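Local coordinates for protein rutinosidase (Aspergillus niger, PDB 6I1A) that is a secreted glycoside hydrolase of family 5 that cleaves rutinose from flavonoid glycosides such as rutin and could also act as a transglycosylase, at residues E32-S35 with T36-S39; G60-C63 with G64-L67; W218-K221 with Y222-V226; N311-L314 with A315-K318. All blocks are in the same frame, centred on the assembly; numbering follows the deposited sequence.

Contact 1: residues E32-S35 with T36-S39. With EDO (1,2-ethanediol), chain M; EDO (1,2-ethanediol), chain U.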
ATOM      1  N   GLU A  32     -18.702  12.912  19.221  1.00 11.97           N
ATOM      2  CA  GLU A  32     -17.966  13.647  18.192  1.00 13.23           C
ATOM      3  C   GLU A  32     -18.781  13.561  16.903  1.00 13.18           C
ATOM      4  O   GLU A  32     -19.327  12.443  16.660  1.00 15.67           O
ATOM      5  CB  GLU A  32     -16.555  13.070  18.026  1.00 14.09           C
ATOM      6  CG  GLU A  32     -16.448  11.563  17.751  1.00 15.42           C
ATOM      7  CD  GLU A  32     -16.617  11.103  16.324  1.00 14.64           C
ATOM      8  OE1 GLU A  32     -17.161  10.020  16.134  1.00 17.15           O
ATOM      9  OE2 GLU A  32     -16.101  11.804  15.411  1.00 16.54           O
ATOM     10  N   GLN A  33     -18.816  14.614  16.132  1.00 13.28           N
ATOM     11  CA  GLN A  33     -19.806  14.680  15.004  1.00 14.83           C
ATOM     12  C   GLN A  33     -19.042  14.630  13.684  1.00 13.24           C
ATOM     13  O   GLN A  33     -17.985  15.260  13.543  1.00 14.94           O
ATOM     14  CB  GLN A  33     -20.627  15.979  15.076  1.00 15.11           C
ATOM     15  CG  GLN A  33     -21.206  16.254  16.463  1.00 16.46           C
ATOM     16  CD  GLN A  33     -21.964  15.100  17.032  1.00 16.53           C
ATOM     17  OE1 GLN A  33     -22.676  14.328  16.346  1.00 16.45           O
ATOM     18  NE2 GLN A  33     -21.874  14.925  18.349  1.00 15.45           N
ATOM     19  N   GLU A  34     -19.643  13.924  12.689  1.00 14.65           N
ATOM     20  CA  GLU A  34     -19.078  13.864  11.341  1.00 14.76           C
ATOM     21  C   GLU A  34     -20.233  13.874  10.312  1.00 13.64           C
ATOM     22  O   GLU A  34     -21.224  13.224  10.559  1.00 15.46           O
ATOM     23  CB  GLU A  34     -18.274  12.568  11.145  1.00 16.70           C
ATOM     24  CG  GLU A  34     -17.147  12.402  12.174  1.00 16.80           C
ATOM     25  CD  GLU A  34     -16.402  11.080  12.060  1.00 16.71           C
ATOM     26  OE1 GLU A  34     -16.260  10.597  10.893  1.00 16.85           O
ATOM     27  OE2 GLU A  34     -16.048  10.521  13.090  1.00 15.68           O
ATOM     28  N   SER A  35     -19.976  14.514   9.199  1.00 16.18           N
ATOM     29  CA  SER A  35     -21.006  14.722   8.142  1.00 14.80           C
ATOM     30  C   SER A  35     -21.560  13.404   7.618  1.00 15.98           C
ATOM     31  O   SER A  35     -22.766  13.336   7.370  1.00 17.26           O
ATOM     32  CB  SER A  35     -20.452  15.541   7.036  1.00 16.19           C
ATOM     33  OG  SER A  35     -19.442  14.883   6.290  1.00 17.13           O
ATOM     34  N   THR A  36     -20.759  12.357   7.437  1.00 15.60           N
ATOM     35  CA  THR A  36     -21.231  11.139   6.761  1.00 16.91           C
ATOM     36  C   THR A  36     -22.130  10.279   7.640  1.00 16.51           C
ATOM     37  O   THR A  36     -22.843   9.410   7.125  1.00 17.05           O
ATOM     38  CB  THR A  36     -20.006  10.361   6.285  1.00 18.09           C
ATOM     39  OG1 THR A  36     -19.136  10.149   7.397  1.00 19.44           O
ATOM     40  CG2 THR A  36     -19.289  11.121   5.206  1.00 19.43           C
ATOM     41  N   ILE A  37     -22.038  10.388   8.972  1.00 16.08           N
ATOM     42  CA  ILE A  37     -22.688   9.389   9.857  1.00 14.71           C
ATOM     43  C   ILE A  37     -24.217   9.552   9.906  1.00 15.51           C
ATOM     44  O   ILE A  37     -24.952   8.585  10.053  1.00 15.88           O
ATOM     45  CB  ILE A  37     -22.069   9.471  11.273  1.00 16.27           C
ATOM     46  CG1 ILE A  37     -20.601   9.059  11.133  1.00 16.68           C
ATOM     47  CG2 ILE A  37     -22.861   8.596  12.237  1.00 18.00           C
ATOM     48  CD1 ILE A  37     -19.775   9.207  12.427  1.00 16.59           C
ATOM     49  N   ASP A  38     -24.694  10.800   9.832  1.00 15.96           N
ATOM     50  CA  ASP A  38     -26.145  11.125   9.986  1.00 15.19           C
ATOM     51  C   ASP A  38     -26.398  12.314   9.035  1.00 16.59           C
ATOM     52  O   ASP A  38     -26.041  13.469   9.325  1.00 16.32           O
ATOM     53  CB  ASP A  38     -26.521  11.376  11.428  1.00 16.99           C
ATOM     54  CG  ASP A  38     -27.986  11.668  11.692  1.00 17.30           C
ATOM     55  OD1 ASP A  38     -28.659  12.117  10.767  1.00 18.92           O
ATOM     56  OD2 ASP A  38     -28.405  11.501  12.839  1.00 21.01           O
ATOM     57  N   SER A  39     -26.963  12.031   7.858  1.00 16.01           N
ATOM     58  CA  SER A  39     -27.165  13.071   6.812  1.00 16.64           C
ATOM     59  C   SER A  39     -28.236  14.082   7.260  1.00 15.84           C
ATOM     60  O   SER A  39     -28.035  15.235   6.934  1.00 17.74           O
ATOM     61  CB  SER A  39     -27.593  12.404   5.482  1.00 17.93           C
ATOM     62  OG  SER A  39     -26.593  11.474   5.082  1.00 19.73           O
TER
HETATM   63  C1  EDO M 411     -24.161  14.982   4.619  1.00 28.15           C
HETATM   64  O1  EDO M 411     -25.529  14.829   4.250  1.00 32.69           O
HETATM   65  C2  EDO M 411     -23.457  13.685   4.422  1.00 28.24           C
HETATM   66  O2  EDO M 411     -24.028  12.552   5.029  1.00 23.02           O
HETATM   67  C1  EDO U 419     -16.729   7.114   5.768  1.00 37.22           C
HETATM   68  O1  EDO U 419     -17.088   8.020   4.727  1.00 38.01           O
HETATM   69  C2  EDO U 419     -17.868   6.735   6.689  1.00 28.68           C
HETATM   70  O2  EDO U 419     -18.155   7.700   7.741  1.00 28.72           O
HETATM   71  O   HOH W   1     -23.883  13.683  11.121  1.00 18.81           O
HETATM   72  O   HOH W   2     -16.709  11.328   8.199  1.00 26.75           O
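Glu34 and Ile37 hold the tight side of a type I turn whose central residues are Ser35 and Thr36. The turn lies in the loop between strand 22-26 and helix 39-45 of the (beta/alpha)8 barrel. The Glu34 chain is extended beyond CG, and the Ile37 side chain crosses it obliquely. Ile37 CD1 lies 3.9 Å from Glu34 CD and equally close to Glu34 CB. The methyl therefore meets the length of the acid chain, not just its polar end. The turn bond, Ile37 N to Glu34 O, is weak at 3.4 Å. Water 1 lies beside it, 2.8 Å from Glu34 O and 2.8 Å from Asp38 O.

The other side is loose and polar. Thr36 OG1 is turned between its backbone N and carbonyl carbon (chi1 54°). There it bonds water 2 at 2.8 Å, and that water donates to Glu34 OE1. Thr36 OG1 also bonds O2 of the ethanediol of chain U at 2.7 Å. The ethanediol of chain M links Ser35 O, to which its O2 donates, with Ser39 OG, the donor to that O2. Beyond the turn, Asp38 OD1 caps Phe41 N of helix 39-45, while OD2 forms a salt bridge with Arg70. The turn bond is weak, but Ile37 also bonds the Thr343 backbone. The diols, probably from the crystallisation liquor, show that Ser35 O and the Thr36 and Ser39 hydroxyls can bind small molecules.

Contact 2: residues G60-C63 with G64-L67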
ATOM      1  N   GLY A  60     -23.810  28.929  16.631  1.00 17.29           N
ATOM      2  CA  GLY A  60     -23.557  29.964  17.658  1.00 18.38           C
ATOM      3  C   GLY A  60     -24.115  29.529  18.995  1.00 18.29           C
ATOM      4  O   GLY A  60     -23.859  28.408  19.469  1.00 19.59           O
ATOM      5  N   SER A  61     -24.971  30.343  19.640  1.00 21.23           N
ATOM      6  CA  SER A  61     -25.488  29.977  20.973  1.00 22.40           C
ATOM      7  C   SER A  61     -26.371  28.736  20.948  1.00 22.93           C
ATOM      8  O   SER A  61     -26.639  28.218  22.013  1.00 22.97           O
ATOM      9  CB  SER A  61     -26.262  31.156  21.584  1.00 23.64           C
ATOM     10  OG  SER A  61     -27.331  31.420  20.711  1.00 28.74           O
ATOM     11  N   GLN A  62     -26.825  28.256  19.770  1.00 20.18           N
ATOM     12  CA  GLN A  62     -27.671  27.060  19.735  1.00 20.69           C
ATOM     13  C   GLN A  62     -26.801  25.786  19.591  1.00 19.98           C
ATOM     14  O   GLN A  62     -27.349  24.711  19.676  1.00 21.16           O
ATOM     15  CB  GLN A  62     -28.676  27.136  18.600  1.00 24.44           C
ATOM     16  CG  GLN A  62     -29.752  28.191  18.884  1.00 27.42           C
ATOM     17  CD  GLN A  62     -30.442  27.879  20.190  1.00 32.48           C
ATOM     18  OE1 GLN A  62     -30.333  28.610  21.170  1.00 45.03           O
ATOM     19  NE2 GLN A  62     -31.033  26.714  20.262  1.00 34.68           N
ATOM     20  N   CYS A  63     -25.505  25.949  19.522  1.00 17.19           N
ATOM     21  CA  CYS A  63     -24.631  24.748  19.373  1.00 18.01           C
ATOM     22  C   CYS A  63     -24.820  23.812  20.546  1.00 17.21           C
ATOM     23  O   CYS A  63     -25.074  22.591  20.351  1.00 17.74           O
ATOM     24  CB  CYS A  63     -23.180  25.164  19.230  1.00 18.70           C
ATOM     25  SG  CYS A  63     -22.095  23.707  19.228  1.00 21.40           S
ATOM     26  N   GLY A  64     -24.694  24.300  21.777  1.00 18.23           N
ATOM     27  CA  GLY A  64     -24.855  23.476  22.983  1.00 18.38           C
ATOM     28  C   GLY A  64     -26.190  22.756  23.043  1.00 19.74           C
ATOM     29  O   GLY A  64     -26.300  21.539  23.204  1.00 18.00           O
ATOM     30  N   PRO A  65     -27.318  23.498  22.953  1.00 20.72           N
ATOM     31  CA  PRO A  65     -28.615  22.844  23.026  1.00 20.40           C
ATOM     32  C   PRO A  65     -28.825  21.743  21.966  1.00 17.84           C
ATOM     33  O   PRO A  65     -29.305  20.705  22.318  1.00 20.20           O
ATOM     34  CB  PRO A  65     -29.585  24.023  22.855  1.00 23.65           C
ATOM     35  CG  PRO A  65     -28.839  25.182  23.463  1.00 22.56           C
ATOM     36  CD  PRO A  65     -27.393  24.971  23.028  1.00 21.20           C
ATOM     37  N   VAL A  66     -28.325  21.972  20.758  1.00 18.05           N
ATOM     38  CA  VAL A  66     -28.477  20.992  19.654  1.00 17.61           C
ATOM     39  C   VAL A  66     -27.639  19.756  19.999  1.00 18.51           C
ATOM     40  O   VAL A  66     -28.152  18.649  19.912  1.00 18.67           O
ATOM     41  CB  VAL A  66     -28.084  21.599  18.308  1.00 18.13           C
ATOM     42  CG1 VAL A  66     -27.865  20.525  17.262  1.00 20.64           C
ATOM     43  CG2 VAL A  66     -29.124  22.600  17.821  1.00 18.86           C
ATOM     44  N   LEU A  67     -26.388  19.977  20.429  1.00 18.17           N
ATOM     45  CA  LEU A  67     -25.523  18.797  20.701  1.00 17.11           C
ATOM     46  C   LEU A  67     -26.002  18.050  21.939  1.00 16.78           C
ATOM     47  O   LEU A  67     -25.962  16.806  21.956  1.00 15.83           O
ATOM     48  CB  LEU A  67     -24.051  19.239  20.784  1.00 16.65           C
ATOM     49  CG  LEU A  67     -23.500  19.687  19.450  1.00 16.89           C
ATOM     50  CD1 LEU A  67     -22.058  20.163  19.582  1.00 17.12           C
ATOM     51  CD2 LEU A  67     -23.578  18.564  18.414  1.00 19.03           C
TER
HETATM   52  O   HOH W   3     -23.810  26.975  22.722  1.00 27.81           O
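Val66 and Leu67 bond back to Gln62 and Cys63 at the N-terminal end of helix 63-73, one of the helices of this TIM-barrel enzyme. A short 3-10 segment, 61-62, leads into it from the preceding helix 52-59. Cys63 N is satisfied first, by Gly60 O at 3.0 Å. Gln62 O then takes Val66 N at 3.1 Å with an N-H...O angle of 159°. Cys63 O takes Leu67 N at 2.9 Å and 163°. These two are regular alpha-helical bonds.

Pro65 sits in the first turn, just before these bonds begin. It has no N-H to give to Ser61 O, and its ring carbon CD lies there instead, 3.5 Å from that oxygen. Water 3 fills the role of donor, although its bond to Ser61 O is weak at 3.2 Å. The same water accepts from Gly64 N at 3.0 Å, so one molecule links a carbonyl of the 3-10 segment with an amide of the first helical turn.

The side chains add little polar contact. Gln62 bends at chi2 (-57°), and its side chain meets the Pro65 ring at about a right angle, with NE2 nearest CB. Val66 packs on Phe41 and Tyr45 of helix 39-45. Cys63 forms a disulfide with Cys56, tying this helix start to helix 52-59. Cys63 SG also touches the Leu67 methyl CD1, at 3.6 Å.

Contact 3: residues W218-K221 with Y222-V226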
ATOM      1  N   TRP A 218       7.249  13.270  17.560  1.00 14.16           N
ATOM      2  CA  TRP A 218       6.418  14.070  18.474  1.00 12.99           C
ATOM      3  C   TRP A 218       5.335  13.143  19.039  1.00 12.73           C
ATOM      4  O   TRP A 218       5.001  13.214  20.212  1.00 12.76           O
ATOM      5  CB  TRP A 218       5.844  15.306  17.773  1.00 14.13           C
ATOM      6  CG  TRP A 218       5.264  16.252  18.737  1.00 13.42           C
ATOM      7  CD1 TRP A 218       3.955  16.412  19.061  1.00 13.24           C
ATOM      8  CD2 TRP A 218       5.994  17.141  19.587  1.00 13.96           C
ATOM      9  NE1 TRP A 218       3.811  17.369  20.016  1.00 14.95           N
ATOM     10  CE2 TRP A 218       5.049  17.844  20.363  1.00 13.51           C
ATOM     11  CE3 TRP A 218       7.346  17.477  19.707  1.00 15.03           C
ATOM     12  CZ2 TRP A 218       5.394  18.815  21.289  1.00 13.83           C
ATOM     13  CZ3 TRP A 218       7.674  18.446  20.622  1.00 15.60           C
ATOM     14  CH2 TRP A 218       6.725  19.108  21.392  1.00 14.83           C
ATOM     15  N   VAL A 219       4.720  12.316  18.184  1.00 12.22           N
ATOM     16  CA  VAL A 219       3.712  11.373  18.694  1.00 12.58           C
ATOM     17  C   VAL A 219       4.352  10.503  19.770  1.00 12.50           C
ATOM     18  O   VAL A 219       3.705  10.224  20.801  1.00 12.96           O
ATOM     19  CB  VAL A 219       3.136  10.525  17.547  1.00 12.16           C
ATOM     20  CG1 VAL A 219       2.294   9.397  18.108  1.00 13.43           C
ATOM     21  CG2 VAL A 219       2.343  11.413  16.590  1.00 12.53           C
ATOM     22  N   LEU A 220       5.578   9.984  19.547  1.00 13.65           N
ATOM     23  CA  LEU A 220       6.242   9.123  20.542  1.00 14.53           C
ATOM     24  C   LEU A 220       6.496   9.856  21.858  1.00 13.82           C
ATOM     25  O   LEU A 220       6.279   9.291  22.917  1.00 13.39           O
ATOM     26  CB  LEU A 220       7.526   8.555  19.947  1.00 15.83           C
ATOM     27  CG  LEU A 220       8.319   7.635  20.873  1.00 16.97           C
ATOM     28  CD1 LEU A 220       7.485   6.448  21.273  1.00 17.35           C
ATOM     29  CD2 LEU A 220       9.583   7.185  20.190  1.00 19.46           C
ATOM     30  N   LYS A 221       6.910  11.108  21.787  1.00 14.94           N
ATOM     31  CA  LYS A 221       7.099  11.930  22.997  1.00 15.34           C
ATOM     32  C   LYS A 221       5.790  11.950  23.782  1.00 15.89           C
ATOM     33  O   LYS A 221       5.772  11.815  25.007  1.00 14.65           O
ATOM     34  CB  LYS A 221       7.552  13.339  22.584  1.00 16.45           C
ATOM     35  CG  LYS A 221       7.665  14.348  23.700  1.00 18.77           C
ATOM     36  CD  LYS A 221       7.873  15.767  23.167  1.00 20.22           C
ATOM     37  CE  LYS A 221       7.679  16.852  24.213  1.00 25.33           C
ATOM     38  NZ  LYS A 221       8.753  16.728  25.219  1.00 27.16           N
ATOM     39  N   TYR A 222       4.675  12.172  23.074  1.00 14.41           N
ATOM     40  CA  TYR A 222       3.359  12.271  23.734  1.00 13.20           C
ATOM     41  C   TYR A 222       2.968  10.930  24.326  1.00 12.44           C
ATOM     42  O   TYR A 222       2.542  10.864  25.492  1.00 12.66           O
ATOM     43  CB  TYR A 222       2.326  12.750  22.723  1.00 13.92           C
ATOM     44  CG  TYR A 222       0.921  12.731  23.229  1.00 12.60           C
ATOM     45  CD1 TYR A 222       0.510  13.535  24.257  1.00 11.42           C
ATOM     46  CD2 TYR A 222      -0.026  11.850  22.675  1.00 13.52           C
ATOM     47  CE1 TYR A 222      -0.812  13.528  24.683  1.00 12.52           C
ATOM     48  CE2 TYR A 222      -1.343  11.815  23.128  1.00 12.04           C
ATOM     49  CZ  TYR A 222      -1.749  12.665  24.129  1.00 12.99           C
ATOM     50  OH  TYR A 222      -3.032  12.698  24.561  1.00 12.49           O
ATOM     51  N   ILE A 223       3.067   9.847  23.555  1.00 12.78           N
ATOM     52  CA  ILE A 223       2.635   8.533  24.093  1.00 13.07           C
ATOM     53  C   ILE A 223       3.504   8.128  25.301  1.00 13.48           C
ATOM     54  O   ILE A 223       2.997   7.577  26.283  1.00 13.71           O
ATOM     55  CB  ILE A 223       2.623   7.453  23.021  1.00 13.61           C
ATOM     56  CG1 ILE A 223       1.669   7.815  21.859  1.00 14.63           C
ATOM     57  CG2 ILE A 223       2.253   6.116  23.664  1.00 14.97           C
ATOM     58  CD1 ILE A 223       0.214   7.912  22.279  1.00 14.93           C
ATOM     59  N   ARG A 224       4.779   8.389  25.227  1.00 13.68           N
ATOM     60  CA  ARG A 224       5.668   8.106  26.387  1.00 12.93           C
ATOM     61  C   ARG A 224       5.204   8.927  27.586  1.00 14.06           C
ATOM     62  O   ARG A 224       5.197   8.378  28.709  1.00 15.24           O
ATOM     63  CB  ARG A 224       7.115   8.420  26.016  1.00 14.11           C
ATOM     64  CG  ARG A 224       7.758   7.346  25.180  1.00 15.71           C
ATOM     65  CD  ARG A 224       9.190   7.699  24.820  1.00 18.32           C
ATOM     66  NE  ARG A 224       9.853   6.500  24.323  1.00 20.63           N
ATOM     67  CZ  ARG A 224      10.898   6.478  23.521  1.00 22.72           C
ATOM     68  NH1 ARG A 224      11.386   5.301  23.125  1.00 21.41           N
ATOM     69  NH2 ARG A 224      11.492   7.608  23.116  1.00 20.53           N
ATOM     70  N   ALA A 225       4.851  10.188  27.412  1.00 13.33           N
ATOM     71  CA  ALA A 225       4.354  10.982  28.532  1.00 14.29           C
ATOM     72  C   ALA A 225       3.041  10.436  29.102  1.00 13.38           C
ATOM     73  O   ALA A 225       2.807  10.449  30.340  1.00 14.82           O
ATOM     74  CB  ALA A 225       4.206  12.411  28.148  1.00 14.78           C
ATOM     75  N   VAL A 226       2.130  10.003  28.214  1.00 12.90           N
ATOM     76  CA  VAL A 226       0.849   9.440  28.673  1.00 12.88           C
ATOM     77  C   VAL A 226       1.086   8.119  29.437  1.00 12.58           C
ATOM     78  O   VAL A 226       0.512   7.921  30.486  1.00 13.23           O
ATOM     79  CB  VAL A 226      -0.116   9.216  27.488  1.00 12.58           C
ATOM     80  CG1 VAL A 226      -1.305   8.384  27.985  1.00 12.62           C
ATOM     81  CG2 VAL A 226      -0.522  10.555  26.895  1.00 13.60           C
TER
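The Arg224 guanidinium has Leu220 on one face, with CD2 3.5 Å above the plane and offset toward the rim. Two aromatic rings lie further round the helix. Lys221 CD sits over one face of the Trp218 ring, 3.7 Å above its plane. Val226 CG2 lies over one face of the Tyr222 ring, toward its rim, 3.6 Å above the plane. Trp157 makes edge-to-face contacts with both of these rings. Leu220 reaches its place with CG anti to the backbone N (chi1 -180°), while the Arg224 chain runs extended from CG to NE. The guanidinium is also held at NH1, which bonds Asp254 O.

All these residues belong to helix 213-233, one of the outer helices of the TIM barrel. Its i to i+4 bonds are regular. Ile223 N meets Val219 O at 2.9 Å and 166°, and Arg224 N meets Leu220 O at 2.9 Å. On the side toward strand 239-241, Val219 and Ile223 lie side by side, CG1 to CG1 at 4.1 Å, and both touch Phe241. Tyr222 faces helix 161-179, packing on Met168 and Ile171, and its OH bonds Pro191 O. Lys221 makes a cation-pi contact with Phe164 of that helix.

Contact 4: residues N311-L314 with A315-K318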
ATOM      1  N   ASN A 311     -17.835  -1.925  -6.728  1.00 17.66           N
ATOM      2  CA  ASN A 311     -18.716  -3.110  -6.811  1.00 18.73           C
ATOM      3  C   ASN A 311     -19.112  -3.598  -5.418  1.00 16.24           C
ATOM      4  O   ASN A 311     -18.965  -4.779  -5.099  1.00 17.71           O
ATOM      5  CB  ASN A 311     -18.022  -4.260  -7.558  1.00 19.11           C
ATOM      6  CG  ASN A 311     -17.716  -3.912  -8.997  1.00 25.93           C
ATOM      7  OD1 ASN A 311     -18.257  -2.963  -9.532  1.00 33.53           O
ATOM      8  ND2 ASN A 311     -16.807  -4.650  -9.599  1.00 35.42           N
ATOM      9  N   ASN A 312     -19.719  -2.701  -4.661  1.00 15.79           N
ATOM     10  CA  ASN A 312     -20.374  -3.089  -3.403  1.00 16.63           C
ATOM     11  C   ASN A 312     -21.646  -3.851  -3.684  1.00 17.20           C
ATOM     12  O   ASN A 312     -22.453  -3.380  -4.548  1.00 18.92           O
ATOM     13  CB  ASN A 312     -20.659  -1.894  -2.503  1.00 19.04           C
ATOM     14  CG  ASN A 312     -19.373  -1.329  -1.881  1.00 16.07           C
ATOM     15  OD1 ASN A 312     -18.916  -1.898  -0.880  1.00 15.22           O
ATOM     16  ND2 ASN A 312     -18.824  -0.268  -2.458  1.00 15.91           N
ATOM     17  N   THR A 313     -21.819  -4.925  -2.987  1.00 16.56           N
ATOM     18  CA  THR A 313     -23.086  -5.684  -3.040  1.00 19.32           C
ATOM     19  C   THR A 313     -23.638  -5.899  -1.656  1.00 18.62           C
ATOM     20  O   THR A 313     -22.936  -6.301  -0.688  1.00 18.85           O
ATOM     21  CB  THR A 313     -22.902  -6.986  -3.817  1.00 22.34           C
ATOM     22  OG1 THR A 313     -22.145  -7.917  -3.064  1.00 21.38           O
ATOM     23  CG2 THR A 313     -22.108  -6.870  -5.098  1.00 25.03           C
ATOM     24  N   LEU A 314     -24.936  -5.734  -1.574  1.00 15.68           N
ATOM     25  CA  LEU A 314     -25.633  -6.009  -0.325  1.00 14.44           C
ATOM     26  C   LEU A 314     -25.641  -7.471   0.057  1.00 14.45           C
ATOM     27  O   LEU A 314     -25.776  -7.839   1.227  1.00 15.85           O
ATOM     28  CB  LEU A 314     -27.045  -5.425  -0.450  1.00 16.50           C
ATOM     29  CG  LEU A 314     -27.109  -3.922  -0.701  1.00 19.39           C
ATOM     30  CD1 LEU A 314     -28.509  -3.495  -1.103  1.00 23.78           C
ATOM     31  CD2 LEU A 314     -26.706  -3.183   0.539  1.00 20.15           C
ATOM     32  N   ALA A 315     -25.631  -8.347  -0.983  1.00 15.10           N
ATOM     33  CA  ALA A 315     -25.761  -9.782  -0.768  1.00 15.60           C
ATOM     34  C   ALA A 315     -24.583 -10.352   0.056  1.00 14.60           C
ATOM     35  O   ALA A 315     -24.792 -11.377   0.695  1.00 18.17           O
ATOM     36  CB  ALA A 315     -25.847 -10.477  -2.130  1.00 17.40           C
ATOM     37  N   LEU A 316     -23.406  -9.732  -0.015  1.00 15.76           N
ATOM     38  CA  LEU A 316     -22.199 -10.295   0.611  1.00 15.37           C
ATOM     39  C   LEU A 316     -21.924  -9.623   1.964  1.00 14.16           C
ATOM     40  O   LEU A 316     -20.886  -9.902   2.480  1.00 14.37           O
ATOM     41  CB  LEU A 316     -21.021 -10.130  -0.335  1.00 14.61           C
ATOM     42  CG  LEU A 316     -21.017 -11.086  -1.554  1.00 15.67           C
ATOM     43  CD1 LEU A 316     -19.913 -10.741  -2.526  1.00 17.52           C
ATOM     44  CD2 LEU A 316     -20.898 -12.515  -1.085  1.00 16.87           C
ATOM     45  N   ARG A 317     -22.815  -8.819   2.464  1.00 13.77           N
ATOM     46  CA  ARG A 317     -22.529  -8.080   3.727  1.00 13.15           C
ATOM     47  C   ARG A 317     -22.354  -9.057   4.859  1.00 14.85           C
ATOM     48  O   ARG A 317     -21.397  -8.935   5.664  1.00 14.46           O
ATOM     49  CB  ARG A 317     -23.640  -7.083   4.057  1.00 13.63           C
ATOM     50  CG  ARG A 317     -23.655  -5.889   3.134  1.00 13.68           C
ATOM     51  CD  ARG A 317     -24.808  -4.974   3.484  1.00 14.51           C
ATOM     52  NE  ARG A 317     -26.110  -5.616   3.240  1.00 15.98           N
ATOM     53  CZ  ARG A 317     -27.262  -5.158   3.686  1.00 17.70           C
ATOM     54  NH1 ARG A 317     -27.351  -4.007   4.357  1.00 18.72           N
ATOM     55  NH2 ARG A 317     -28.366  -5.819   3.392  1.00 20.46           N
ATOM     56  N   LYS A 318     -23.234 -10.054   4.981  1.00 14.17           N
ATOM     57  CA  LYS A 318     -23.104 -11.013   6.116  1.00 14.34           C
ATOM     58  C   LYS A 318     -21.775 -11.774   6.018  1.00 15.35           C
ATOM     59  O   LYS A 318     -21.052 -11.852   7.023  1.00 13.50           O
ATOM     60  CB  LYS A 318     -24.285 -11.987   6.176  1.00 14.72           C
ATOM     61  CG  LYS A 318     -24.167 -13.076   7.235  1.00 16.73           C
ATOM     62  CD  LYS A 318     -25.409 -13.935   7.366  1.00 21.07           C
ATOM     63  CE  LYS A 318     -25.315 -14.933   8.499  1.00 26.75           C
ATOM     64  NZ  LYS A 318     -26.474 -15.855   8.524  1.00 35.27           N
TER
HETATM   65  O   HOH W   4     -25.744 -10.248   3.463  1.00 21.24           O
HETATM   66  O   HOH W   5     -28.923  -8.487   2.054  1.00 32.22           O
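The N-terminal end of helix 317-331 is entered through a type I turn that joins Leu314 to Arg317. The turn bond, Arg317 N to Leu314 O, is weak at 3.4 Å. The arginine side chain adds a better one. Its NE donates to Leu314 O at 3.0 Å with an N-H...O angle of 163°. The approach is bent at the oxygen, with a C=O...N angle of 115°, and NE lies in the carbonyl plane, on a lone pair. The oxygen in turn sits at the edge of the guanidinium, in its plane. A bend at chi3 (-65°) brings the group back over the turn. There Leu314 CD2 rests on one guanidinium face, 3.6 Å above the plane.

This stretch follows strand 299-308 in the TIM barrel, and Leu316 is the N-cap residue of the helix. Two waters extend the network around Leu314 O. Water 4 donates to that oxygen and accepts from Lys318 N at 2.9 Å. Water 5 gives it a weak bond and accepts from Arg317 NH2 at 3.0 Å. Arg317 NH1 bonds Asp356 O in helix 355-358, where Leu314 and Arg317 both pack on Tyr357. On another side of the turn, Thr313 and Leu316 run alongside each other, with Thr313 OG1 3.6 Å from Leu316 CD1.

Overall arrangement
Contacts 1, 2 and 4 lie where a helix is about to begin or has just begun, whereas contact 3 is inside a long helix. Contacts 1 and 4 are surface contacts; contacts 2 and 3 are partly buried. Water joins polar atoms in contacts 1, 2 and 4, while the helical bonds of contact 3 are direct. Contacts 3 and 4 both lay a leucine methyl on an arginine face; in both the arginine backbone N-H bonds the leucine carbonyl, but only in contact 4 does the side chain bond it as well. Contacts 1 and 2 touch, through Gln33 CG and Leu67 CD2 at 3.8 Å. Contact 3 lies across the chain's centre from contacts 1 and 4.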